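Local structure of probable ABC transporter extracellular-binding protein YckB (Bacillus subtilis, 2IEE) at residues V176-Y181 and I202-N207; L211-K214 and L220-K223; K239-F244 and A248-K253. The protein is probably the extracellular solute-binding component of an ABC transport system, a lipoprotein of the bacterial solute-binding protein 3 family. All coordinates share one frame; numbering follows the deposited sequence.

Interaction 1: V176-Y181 and I202-N207; sequences VILNDY and IKYMPN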
ATOM      1  N   VAL A 176     -21.042  -3.600  -1.431  1.00 11.59           N
ATOM      2  CA  VAL A 176     -19.799  -3.495  -0.701  1.00 11.64           C
ATOM      3  C   VAL A 176     -18.568  -3.418  -1.590  1.00 12.54           C
ATOM      4  O   VAL A 176     -18.565  -3.920  -2.716  1.00 12.38           O
ATOM      5  CB  VAL A 176     -19.682  -4.721   0.231  1.00 11.61           C
ATOM      6  CG1 VAL A 176     -19.654  -5.985  -0.613  1.00 12.35           C
ATOM      7  CG2 VAL A 176     -18.445  -4.627   1.118  1.00 10.87           C
ATOM      8  N   ILE A 177     -17.531  -2.765  -1.070  1.00 14.34           N
ATOM      9  CA  ILE A 177     -16.248  -2.633  -1.753  1.00 12.73           C
ATOM     10  C   ILE A 177     -15.193  -3.099  -0.757  1.00 13.98           C
ATOM     11  O   ILE A 177     -15.122  -2.582   0.358  1.00 12.98           O
ATOM     12  CB  ILE A 177     -15.892  -1.176  -2.107  1.00 14.52           C
ATOM     13  CG1 ILE A 177     -16.980  -0.552  -2.970  1.00 14.37           C
ATOM     14  CG2 ILE A 177     -14.554  -1.139  -2.872  1.00  8.83           C
ATOM     15  CD1 ILE A 177     -17.187  -1.269  -4.264  1.00 21.09           C
ATOM     16  N   LEU A 178     -14.383  -4.069  -1.161  1.00 13.50           N
ATOM     17  CA  LEU A 178     -13.317  -4.584  -0.305  1.00 14.09           C
ATOM     18  C   LEU A 178     -11.987  -3.993  -0.774  1.00 12.92           C
ATOM     19  O   LEU A 178     -11.653  -4.076  -1.954  1.00 12.01           O
ATOM     20  CB  LEU A 178     -13.266  -6.111  -0.395  1.00 15.57           C
ATOM     21  CG  LEU A 178     -13.776  -6.928   0.800  1.00 18.70           C
ATOM     22  CD1 LEU A 178     -15.076  -6.344   1.327  1.00 17.24           C
ATOM     23  CD2 LEU A 178     -13.951  -8.384   0.380  1.00 15.77           C
ATOM     24  N   ASN A 179     -11.234  -3.384   0.138  1.00 11.85           N
ATOM     25  CA  ASN A 179      -9.952  -2.794  -0.232  1.00 12.54           C
ATOM     26  C   ASN A 179      -9.133  -2.521   1.026  1.00 11.32           C
ATOM     27  O   ASN A 179      -9.586  -2.795   2.136  1.00 12.59           O
ATOM     28  CB  ASN A 179     -10.182  -1.485  -1.005  1.00 12.18           C
ATOM     29  CG  ASN A 179      -8.995  -1.105  -1.890  1.00 14.55           C
ATOM     30  OD1 ASN A 179      -7.944  -1.748  -1.859  1.00 14.91           O
ATOM     31  ND2 ASN A 179      -9.165  -0.054  -2.682  1.00 12.23           N
ATOM     32  N   ASP A 180      -7.929  -1.992   0.841  1.00  9.73           N
ATOM     33  CA  ASP A 180      -7.036  -1.654   1.951  1.00 11.05           C
ATOM     34  C   ASP A 180      -7.696  -0.588   2.844  1.00 10.71           C
ATOM     35  O   ASP A 180      -8.330   0.337   2.346  1.00 11.01           O
ATOM     36  CB  ASP A 180      -5.721  -1.112   1.391  1.00 10.99           C
ATOM     37  CG  ASP A 180      -4.822  -0.542   2.461  1.00 11.59           C
ATOM     38  OD1 ASP A 180      -4.161  -1.331   3.171  1.00 14.63           O
ATOM     39  OD2 ASP A 180      -4.785   0.698   2.600  1.00 12.34           O
ATOM     40  N   TYR A 181      -7.536  -0.718   4.156  1.00 10.83           N
ATOM     41  CA  TYR A 181      -8.131   0.224   5.096  1.00 10.41           C
ATOM     42  C   TYR A 181      -7.808   1.678   4.790  1.00 11.74           C
ATOM     43  O   TYR A 181      -8.702   2.503   4.609  1.00 11.23           O
ATOM     44  CB  TYR A 181      -7.669  -0.083   6.514  1.00 11.59           C
ATOM     45  CG  TYR A 181      -8.056   0.980   7.514  1.00 12.22           C
ATOM     46  CD1 TYR A 181      -9.393   1.309   7.734  1.00 10.99           C
ATOM     47  CD2 TYR A 181      -7.087   1.637   8.262  1.00 10.41           C
ATOM     48  CE1 TYR A 181      -9.754   2.267   8.687  1.00 11.85           C
ATOM     49  CE2 TYR A 181      -7.436   2.593   9.212  1.00 13.08           C
ATOM     50  CZ  TYR A 181      -8.765   2.901   9.420  1.00 11.03           C
ATOM     51  OH  TYR A 181      -9.093   3.839  10.367  1.00 18.23           O
ATOM     52  N   ILE A 202     -15.558  -5.334  10.326  1.00 17.90           N
ATOM     53  CA  ILE A 202     -14.820  -6.169   9.396  1.00 14.43           C
ATOM     54  C   ILE A 202     -13.380  -5.710   9.188  1.00 14.88           C
ATOM     55  O   ILE A 202     -13.127  -4.602   8.720  1.00 12.97           O
ATOM     56  CB  ILE A 202     -15.556  -6.233   8.039  1.00 14.81           C
ATOM     57  CG1 ILE A 202     -16.886  -6.978   8.219  1.00 16.58           C
ATOM     58  CG2 ILE A 202     -14.689  -6.912   6.993  1.00 11.34           C
ATOM     59  CD1 ILE A 202     -17.811  -6.910   7.009  1.00 16.29           C
ATOM     60  N   LYS A 203     -12.444  -6.579   9.561  1.00 14.77           N
ATOM     61  CA  LYS A 203     -11.009  -6.340   9.410  1.00 16.36           C
ATOM     62  C   LYS A 203     -10.418  -7.703   9.040  1.00 16.56           C
ATOM     63  O   LYS A 203     -10.676  -8.695   9.716  1.00 18.10           O
ATOM     64  CB  LYS A 203     -10.391  -5.847  10.725  1.00 16.21           C
ATOM     65  CG  LYS A 203     -10.957  -4.535  11.272  1.00 12.83           C
ATOM     66  CD  LYS A 203     -10.342  -4.218  12.639  1.00 12.50           C
ATOM     67  CE  LYS A 203     -10.769  -2.842  13.170  1.00 12.27           C
ATOM     68  NZ  LYS A 203     -12.241  -2.721  13.348  1.00 12.09           N
ATOM     69  N   TYR A 204      -9.633  -7.759   7.969  1.00 15.08           N
ATOM     70  CA  TYR A 204      -9.066  -9.026   7.540  1.00 13.79           C
ATOM     71  C   TYR A 204      -7.711  -8.888   6.856  1.00 15.35           C
ATOM     72  O   TYR A 204      -7.357  -7.829   6.335  1.00 14.61           O
ATOM     73  CB  TYR A 204     -10.025  -9.729   6.572  1.00 10.29           C
ATOM     74  CG  TYR A 204     -10.395  -8.852   5.397  1.00 12.23           C
ATOM     75  CD1 TYR A 204     -11.383  -7.881   5.523  1.00  9.15           C
ATOM     76  CD2 TYR A 204      -9.688  -8.919   4.197  1.00  9.96           C
ATOM     77  CE1 TYR A 204     -11.657  -6.996   4.499  1.00 10.23           C
ATOM     78  CE2 TYR A 204      -9.954  -8.028   3.158  1.00 11.07           C
ATOM     79  CZ  TYR A 204     -10.937  -7.065   3.322  1.00  9.97           C
ATOM     80  OH  TYR A 204     -11.177  -6.133   2.344  1.00 11.99           O
HETATM   81  N   MSE A 205      -6.967  -9.988   6.867  1.00 17.94           N
HETATM   82  CA  MSE A 205      -5.666 -10.069   6.221  1.00 21.20           C
HETATM   83  C   MSE A 205      -4.661  -8.973   6.555  1.00 19.30           C
HETATM   84  O   MSE A 205      -4.350  -8.133   5.709  1.00 18.32           O
HETATM   85  CB  MSE A 205      -5.857 -10.104   4.707  1.00 26.59           C
HETATM   86  CG  MSE A 205      -4.581 -10.389   3.939  1.00 38.30           C
HETATM   87 SE   MSE A 205      -4.681  -9.705   2.145  1.00 54.44          SE
HETATM   88  CE  MSE A 205      -6.422 -10.420   1.684  1.00 45.78           C
ATOM     89  N   PRO A 206      -4.122  -8.976   7.782  1.00 18.33           N
ATOM     90  CA  PRO A 206      -3.143  -7.949   8.148  1.00 17.12           C
ATOM     91  C   PRO A 206      -1.941  -8.029   7.201  1.00 16.28           C
ATOM     92  O   PRO A 206      -1.654  -9.088   6.648  1.00 15.82           O
ATOM     93  CB  PRO A 206      -2.782  -8.315   9.583  1.00 18.35           C
ATOM     94  CG  PRO A 206      -2.908  -9.815   9.582  1.00 18.04           C
ATOM     95  CD  PRO A 206      -4.202 -10.022   8.816  1.00 18.91           C
ATOM     96  N   ASN A 207      -1.251  -6.909   7.009  1.00 15.20           N
ATOM     97  CA  ASN A 207      -0.101  -6.872   6.116  1.00 14.14           C
ATOM     98  C   ASN A 207       0.814  -5.699   6.438  1.00 15.61           C
ATOM     99  O   ASN A 207       0.400  -4.738   7.092  1.00 16.56           O
ATOM    100  CB  ASN A 207      -0.579  -6.779   4.655  1.00 14.45           C
ATOM    101  CG  ASN A 207      -1.475  -5.557   4.394  1.00 13.34           C
ATOM    102  OD1 ASN A 207      -1.004  -4.416   4.318  1.00 12.54           O
ATOM    103  ND2 ASN A 207      -2.770  -5.798   4.258  1.00 11.95           N
TER
HETATM  104  O   HOH W   1      -1.643  -2.292   2.700  1.00 14.56           O
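The phenol oxygen of Tyr204 presses against the side chain of Leu178. Tyr204 OH lies 3.1 Å from Leu178 CG and 3.4 Å from Leu178 CB. The ring carbon behind it, Tyr204 CZ, is 3.8 Å from Leu178 CG. The leucine thus meets the hydroxyl end through its branch point, its methyls standing farther off. The two side chains meet obliquely, and Leu178 chi1 (-107°) lies off the usual staggered positions. Tyr204 holds CG between its backbone N and carbonyl carbon (chi1 55°), which carries the ring across to strand 176-180. Tyr204 OH makes its hydrogen bond to the backbone O of Thr113, on a strand pairing with 176-180. Tyr143 of helix 142-149 also packs on the tyrosine.

Farther along, one water joins the segments, donating to both Asp180 OD1 and Asn207 OD1 at 2.7 Å from each. Asn207 ND2 turns back to Met205 O at 3.2 Å, which steadies the amide. Asp180 is the N-cap of helix 181-190, with OD2 accepting from Leu183 N.

An alanine in place of Leu178 would probably open a gap beside Tyr204 CZ and OH, leaving the ring to rely more on its Thr113 bond. No direct hydrogen bond joins the segments. Van der Waals contact of phenol with leucine holds one end and a bridging water the other, while the buried hydroxyl is satisfied by a neighbouring strand.

Interaction 2: L211-K214 and L220-K223; sequences LVMK and LQKK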
ATOM      1  N   LEU A 211      11.097  -2.089   2.231  1.00 15.94           N
ATOM      2  CA  LEU A 211      11.978  -2.014   1.076  1.00 14.75           C
ATOM      3  C   LEU A 211      12.564  -3.392   0.776  1.00 14.09           C
ATOM      4  O   LEU A 211      13.030  -4.093   1.679  1.00 15.45           O
ATOM      5  CB  LEU A 211      13.108  -1.023   1.339  1.00 11.74           C
ATOM      6  CG  LEU A 211      14.002  -0.744   0.128  1.00 11.84           C
ATOM      7  CD1 LEU A 211      13.223   0.069  -0.914  1.00 10.36           C
ATOM      8  CD2 LEU A 211      15.255   0.002   0.584  1.00 11.98           C
ATOM      9  N   VAL A 212      12.550  -3.770  -0.495  1.00 15.88           N
ATOM     10  CA  VAL A 212      13.060  -5.073  -0.913  1.00 18.34           C
ATOM     11  C   VAL A 212      14.427  -4.982  -1.585  1.00 19.04           C
ATOM     12  O   VAL A 212      14.627  -4.191  -2.509  1.00 17.64           O
ATOM     13  CB  VAL A 212      12.091  -5.755  -1.907  1.00 17.86           C
ATOM     14  CG1 VAL A 212      12.490  -7.201  -2.107  1.00 19.19           C
ATOM     15  CG2 VAL A 212      10.654  -5.652  -1.399  1.00 21.72           C
HETATM   16  N   MSE A 213      15.373  -5.780  -1.111  1.00 21.03           N
HETATM   17  CA  MSE A 213      16.696  -5.791  -1.715  1.00 23.74           C
HETATM   18  C   MSE A 213      17.303  -7.188  -1.733  1.00 24.04           C
HETATM   19  O   MSE A 213      16.803  -8.108  -1.077  1.00 23.04           O
HETATM   20  CB  MSE A 213      17.620  -4.769  -1.025  1.00 25.04           C
HETATM   21  CG  MSE A 213      17.644  -4.796   0.490  1.00 29.90           C
HETATM   22 SE   MSE A 213      17.966  -3.040   1.330  1.00 33.10          SE
HETATM   23  CE  MSE A 213      16.520  -3.134   2.610  1.00 29.80           C
ATOM     24  N   LYS A 214      18.358  -7.352  -2.525  1.00 25.14           N
ATOM     25  CA  LYS A 214      19.039  -8.637  -2.656  1.00 26.68           C
ATOM     26  C   LYS A 214      19.398  -9.127  -1.259  1.00 24.26           C
ATOM     27  O   LYS A 214      19.987  -8.391  -0.475  1.00 22.93           O
ATOM     28  CB  LYS A 214      20.299  -8.453  -3.510  1.00 30.97           C
ATOM     29  CG  LYS A 214      20.857  -9.719  -4.136  1.00 34.22           C
ATOM     30  CD  LYS A 214      22.048  -9.369  -5.023  1.00 37.28           C
ATOM     31  CE  LYS A 214      22.679 -10.598  -5.652  1.00 40.34           C
ATOM     32  NZ  LYS A 214      23.933 -10.241  -6.388  1.00 42.39           N
ATOM     33  N   LEU A 220      23.710  -3.020   2.956  1.00 18.34           N
ATOM     34  CA  LEU A 220      22.739  -2.014   2.539  1.00 17.13           C
ATOM     35  C   LEU A 220      21.525  -2.101   3.462  1.00 17.75           C
ATOM     36  O   LEU A 220      21.007  -1.082   3.930  1.00 18.93           O
ATOM     37  CB  LEU A 220      22.297  -2.259   1.093  1.00 16.80           C
ATOM     38  CG  LEU A 220      21.150  -1.391   0.553  1.00 14.27           C
ATOM     39  CD1 LEU A 220      21.527   0.078   0.606  1.00 12.89           C
ATOM     40  CD2 LEU A 220      20.846  -1.806  -0.880  1.00 13.15           C
ATOM     41  N   GLN A 221      21.085  -3.329   3.725  1.00 16.65           N
ATOM     42  CA  GLN A 221      19.934  -3.572   4.594  1.00 18.26           C
ATOM     43  C   GLN A 221      20.099  -2.907   5.961  1.00 19.49           C
ATOM     44  O   GLN A 221      19.181  -2.246   6.454  1.00 18.05           O
ATOM     45  CB  GLN A 221      19.731  -5.073   4.796  1.00 17.17           C
ATOM     46  CG  GLN A 221      18.422  -5.426   5.458  1.00 19.14           C
ATOM     47  CD  GLN A 221      18.340  -6.889   5.826  1.00 22.69           C
ATOM     48  OE1 GLN A 221      17.262  -7.412   6.110  1.00 19.96           O
ATOM     49  NE2 GLN A 221      19.488  -7.559   5.835  1.00 20.76           N
ATOM     50  N   LYS A 222      21.270  -3.085   6.573  1.00 18.55           N
ATOM     51  CA  LYS A 222      21.532  -2.506   7.889  1.00 19.07           C
ATOM     52  C   LYS A 222      21.563  -0.976   7.847  1.00 18.51           C
ATOM     53  O   LYS A 222      21.056  -0.307   8.744  1.00 16.71           O
ATOM     54  CB  LYS A 222      22.854  -3.043   8.446  1.00 22.62           C
ATOM     55  CG  LYS A 222      23.079  -2.715   9.919  1.00 29.49           C
ATOM     56  CD  LYS A 222      24.403  -3.263  10.437  1.00 34.06           C
ATOM     57  CE  LYS A 222      24.536  -3.035  11.941  1.00 36.55           C
ATOM     58  NZ  LYS A 222      24.355  -1.598  12.307  1.00 38.52           N
ATOM     59  N   LYS A 223      22.157  -0.423   6.795  1.00 19.67           N
ATOM     60  CA  LYS A 223      22.239   1.027   6.650  1.00 19.34           C
ATOM     61  C   LYS A 223      20.857   1.647   6.458  1.00 18.77           C
ATOM     62  O   LYS A 223      20.536   2.671   7.067  1.00 17.45           O
ATOM     63  CB  LYS A 223      23.158   1.378   5.476  1.00 20.06           C
ATOM     64  CG  LYS A 223      24.638   1.220   5.802  1.00 24.72           C
ATOM     65  CD  LYS A 223      25.068   2.307   6.776  1.00 29.02           C
ATOM     66  CE  LYS A 223      26.532   2.205   7.134  1.00 33.38           C
ATOM     67  NZ  LYS A 223      26.955   3.354   7.989  1.00 35.43           N
TER
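Met213, a selenomethionine here, reaches from its strand to the first turn of helix 218-234 and touches two consecutive residues, Leu220 and Gln221. Its selenium sits in the angle between them. On the leucine side, Met213 SE is 3.7 Å from Leu220 CG and 3.8 Å from Leu220 CD2. The two side chains run at a slant to each other, and the contact is made by the leucine's branch point and one of its methyls.

On the glutamine side, Met213 SE is 3.8 Å from Gln221 CA. The methyl goes on along the same residue: Met213 CE is 4.0 Å from Gln221 CA and 4.1 Å from Gln221 CG. Here the side chains cross at about a right angle. The methyl rests on the base of the glutamine, where its chain leaves the helix.

Torsions explain how one residue serves both partners. Met213 CG lies between the backbone N and the carbonyl carbon (chi1 48°). The chain then bends at chi2 (-148°) and again at chi3 (132°), which carries CE along Gln221. Leu220 CB points toward the strand.

No hydrogen bond joins the two segments, and the contact is wholly van der Waals. Other parts of the fold close in around it. Trp14 of helix 14-20 packs on Leu220. Ser104 touches Met213, and Ala102 of the edge strand 101-103 touches Gln221. The backbone of Met213 is also hydrogen-bonded to Ala102.

Strand 197-214 leads through a short connection into helix 218-234, which folds back over the strand's end. This is local strand-to-helix packing, with a buried methionine wedged against the helix, in a lobe of the periplasmic-binding-protein type of fold.

Interaction 3: K239-F244 and A248-K253; sequences KLSKQF and ADVSKK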
ATOM      1  N   LYS A 239       5.286  11.998   9.947  1.00 18.26           N
ATOM      2  CA  LYS A 239       5.089  13.245   9.212  1.00 19.83           C
ATOM      3  C   LYS A 239       4.752  12.981   7.748  1.00 17.19           C
ATOM      4  O   LYS A 239       3.807  13.557   7.205  1.00 16.59           O
ATOM      5  CB  LYS A 239       6.348  14.111   9.306  1.00 24.11           C
ATOM      6  CG  LYS A 239       6.243  15.457   8.598  1.00 29.52           C
ATOM      7  CD  LYS A 239       7.401  16.363   9.004  1.00 33.19           C
ATOM      8  CE  LYS A 239       7.237  17.768   8.454  1.00 35.87           C
ATOM      9  NZ  LYS A 239       8.274  18.694   8.990  1.00 39.50           N
ATOM     10  N   LEU A 240       5.523  12.110   7.108  1.00 14.95           N
ATOM     11  CA  LEU A 240       5.282  11.783   5.705  1.00 12.69           C
ATOM     12  C   LEU A 240       3.949  11.054   5.542  1.00 10.81           C
ATOM     13  O   LEU A 240       3.222  11.277   4.575  1.00  8.74           O
ATOM     14  CB  LEU A 240       6.429  10.923   5.164  1.00 13.17           C
ATOM     15  CG  LEU A 240       7.752  11.656   4.925  1.00 13.67           C
ATOM     16  CD1 LEU A 240       8.854  10.654   4.646  1.00 14.21           C
ATOM     17  CD2 LEU A 240       7.596  12.627   3.755  1.00 14.01           C
ATOM     18  N   SER A 241       3.636  10.178   6.493  1.00  9.80           N
ATOM     19  CA  SER A 241       2.391   9.416   6.463  1.00 11.89           C
ATOM     20  C   SER A 241       1.168  10.322   6.506  1.00 11.70           C
ATOM     21  O   SER A 241       0.253  10.188   5.701  1.00 12.32           O
ATOM     22  CB  SER A 241       2.331   8.452   7.649  1.00 11.72           C
ATOM     23  OG  SER A 241       1.071   7.810   7.708  1.00 13.42           O
ATOM     24  N   LYS A 242       1.163  11.247   7.458  1.00 13.48           N
ATOM     25  CA  LYS A 242       0.045  12.167   7.629  1.00 13.43           C
ATOM     26  C   LYS A 242      -0.166  13.005   6.385  1.00 14.65           C
ATOM     27  O   LYS A 242      -1.298  13.351   6.043  1.00 14.35           O
ATOM     28  CB  LYS A 242       0.288  13.051   8.854  1.00 11.53           C
ATOM     29  CG  LYS A 242       0.299  12.261  10.167  1.00 10.71           C
ATOM     30  CD  LYS A 242       0.616  13.141  11.366  1.00 14.05           C
ATOM     31  CE  LYS A 242      -0.340  14.321  11.462  1.00 14.02           C
ATOM     32  NZ  LYS A 242      -0.207  14.994  12.781  1.00 17.57           N
ATOM     33  N   GLN A 243       0.927  13.310   5.695  1.00 15.61           N
ATOM     34  CA  GLN A 243       0.859  14.095   4.476  1.00 15.04           C
ATOM     35  C   GLN A 243       0.165  13.350   3.340  1.00 15.06           C
ATOM     36  O   GLN A 243      -0.641  13.926   2.614  1.00 13.96           O
ATOM     37  CB  GLN A 243       2.269  14.497   4.028  1.00 17.24           C
ATOM     38  CG  GLN A 243       2.311  15.056   2.612  1.00 20.62           C
ATOM     39  CD  GLN A 243       3.700  15.470   2.169  1.00 25.41           C
ATOM     40  OE1 GLN A 243       3.879  15.999   1.068  1.00 28.23           O
ATOM     41  NE2 GLN A 243       4.693  15.235   3.023  1.00 24.74           N
ATOM     42  N   PHE A 244       0.474  12.066   3.190  1.00 14.35           N
ATOM     43  CA  PHE A 244      -0.097  11.265   2.114  1.00 15.45           C
ATOM     44  C   PHE A 244      -1.346  10.470   2.446  1.00 14.77           C
ATOM     45  O   PHE A 244      -2.089  10.082   1.544  1.00 16.80           O
ATOM     46  CB  PHE A 244       0.979  10.332   1.554  1.00 14.11           C
ATOM     47  CG  PHE A 244       2.027  11.056   0.774  1.00 14.52           C
ATOM     48  CD1 PHE A 244       1.760  11.506  -0.514  1.00 12.09           C
ATOM     49  CD2 PHE A 244       3.255  11.354   1.347  1.00 13.74           C
ATOM     50  CE1 PHE A 244       2.702  12.246  -1.217  1.00 11.67           C
ATOM     51  CE2 PHE A 244       4.201  12.094   0.652  1.00 14.09           C
ATOM     52  CZ  PHE A 244       3.920  12.540  -0.635  1.00 11.59           C
ATOM     53  N   ALA A 248      -3.483  10.337   8.881  1.00 16.61           N
ATOM     54  CA  ALA A 248      -3.355   9.029   9.511  1.00 14.93           C
ATOM     55  C   ALA A 248      -1.870   8.668   9.525  1.00 15.54           C
ATOM     56  O   ALA A 248      -1.103   9.155   8.689  1.00 15.05           O
ATOM     57  CB  ALA A 248      -4.136   7.998   8.733  1.00 15.27           C
ATOM     58  N   ASP A 249      -1.461   7.832  10.476  1.00 16.60           N
ATOM     59  CA  ASP A 249      -0.055   7.422  10.570  1.00 16.89           C
ATOM     60  C   ASP A 249       0.053   5.921  10.323  1.00 16.57           C
ATOM     61  O   ASP A 249      -0.093   5.110  11.245  1.00 16.85           O
ATOM     62  CB  ASP A 249       0.515   7.769  11.948  1.00 17.27           C
ATOM     63  CG  ASP A 249       1.966   7.346  12.100  1.00 18.96           C
ATOM     64  OD1 ASP A 249       2.571   6.914  11.097  1.00 18.52           O
ATOM     65  OD2 ASP A 249       2.510   7.451  13.220  1.00 19.59           O
ATOM     66  N   VAL A 250       0.325   5.557   9.074  1.00 15.53           N
ATOM     67  CA  VAL A 250       0.415   4.153   8.693  1.00 15.43           C
ATOM     68  C   VAL A 250       1.722   3.455   9.079  1.00 16.08           C
ATOM     69  O   VAL A 250       1.855   2.250   8.873  1.00 13.17           O
ATOM     70  CB  VAL A 250       0.219   3.997   7.170  1.00 15.20           C
ATOM     71  CG1 VAL A 250      -1.007   4.764   6.725  1.00 10.68           C
ATOM     72  CG2 VAL A 250       1.462   4.486   6.426  1.00 13.15           C
ATOM     73  N   SER A 251       2.674   4.198   9.641  1.00 16.04           N
ATOM     74  CA  SER A 251       3.965   3.618  10.009  1.00 18.89           C
ATOM     75  C   SER A 251       3.961   2.819  11.307  1.00 19.93           C
ATOM     76  O   SER A 251       4.950   2.175  11.642  1.00 17.59           O
ATOM     77  CB  SER A 251       5.038   4.711  10.092  1.00 19.53           C
ATOM     78  OG  SER A 251       4.843   5.547  11.220  1.00 20.40           O
ATOM     79  N   LYS A 252       2.854   2.864  12.038  1.00 23.10           N
ATOM     80  CA  LYS A 252       2.741   2.127  13.290  1.00 27.52           C
ATOM     81  C   LYS A 252       1.591   1.135  13.216  1.00 28.74           C
ATOM     82  O   LYS A 252       0.529   1.448  12.684  1.00 29.84           O
ATOM     83  CB  LYS A 252       2.532   3.096  14.451  1.00 29.03           C
ATOM     84  CG  LYS A 252       3.729   4.007  14.681  1.00 34.09           C
ATOM     85  CD  LYS A 252       3.464   5.033  15.765  1.00 34.21           C
ATOM     86  CE  LYS A 252       4.646   5.974  15.909  1.00 35.57           C
ATOM     87  NZ  LYS A 252       4.383   7.011  16.942  1.00 38.80           N
ATOM     88  N   LYS A 253       1.809  -0.062  13.749  1.00 29.19           N
ATOM     89  CA  LYS A 253       0.789  -1.107  13.728  1.00 32.21           C
ATOM     90  C   LYS A 253      -0.442  -0.748  14.552  1.00 32.86           C
ATOM     91  O   LYS A 253      -0.333  -0.246  15.669  1.00 32.77           O
ATOM     92  CB  LYS A 253       1.374  -2.419  14.250  1.00 31.72           C
ATOM     93  CG  LYS A 253       0.437  -3.609  14.132  1.00 33.21           C
ATOM     94  CD  LYS A 253       0.969  -4.783  14.943  1.00 36.06           C
ATOM     95  CE  LYS A 253       0.238  -6.071  14.621  1.00 35.63           C
ATOM     96  NZ  LYS A 253       0.540  -6.521  13.239  1.00 34.31           N
TER
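Ser241 OG sits between two backbone groups of the segment 248-253 and bonds to both. It donates to Ala248 O at 2.7 Å and accepts from Val250 N, also at 2.7 Å, with an N-H...O angle of 157°. The hydroxyl lies anti to the serine's backbone N (chi1 174°), which turns it from the helix to the passing chain. The donor stands 27° out of the carbonyl plane of Ala248. Val250 closes round the same oxygen, with Val250 CG2 3.6 Å from Ser241 OG. Tyr49 of helix 49-60 packs on Ser241, and Tyr182 of helix 181-190 on Val250.

The outer side is looser. Lys242 brings only the base of its chain to the contact, with Lys242 CG 3.7 Å from Ala248 O. Its amino end leads away, and the residue is exposed. Lys242 CA also makes a CA-H...O contact of 3.4 Å to Ala248 O. The side chain of Asp249 comes no closer than 3.8 Å, OD1 to Ser241 CB, although its CA lies close to Ser241 OG. Its carboxylate serves other partners: OD2 takes a hydrogen bond from Thr238, and OD1 accepts from Ser251 OG at 2.7 Å and from Ser251 N at 3.1 Å.

The bond from Ser251 N makes an Asx turn, within a type I beta turn from Asp249 to Lys252, in the loop that follows helix 236-244 and runs back beside it.

In the fold
Interactions 1 and 2 are buried and share strand 197-214, though their centres lie 28 Å apart on opposite sides of the chain's centre. Both reach the same mixed sheet. Interaction 1 sets two of its strands facing across a strand between them, and interaction 2 sets a strand against the helix that follows it. Interaction 3 is only partly buried and joins helix 236-244, next after the helix of interaction 2, to the loop that follows it. It touches neither of the others. The chemistry changes with place. Interaction 2 is purely van der Waals, interaction 1 adds a water bridge to a van der Waals touch, and interaction 3 depends on direct hydrogen bonds to backbone.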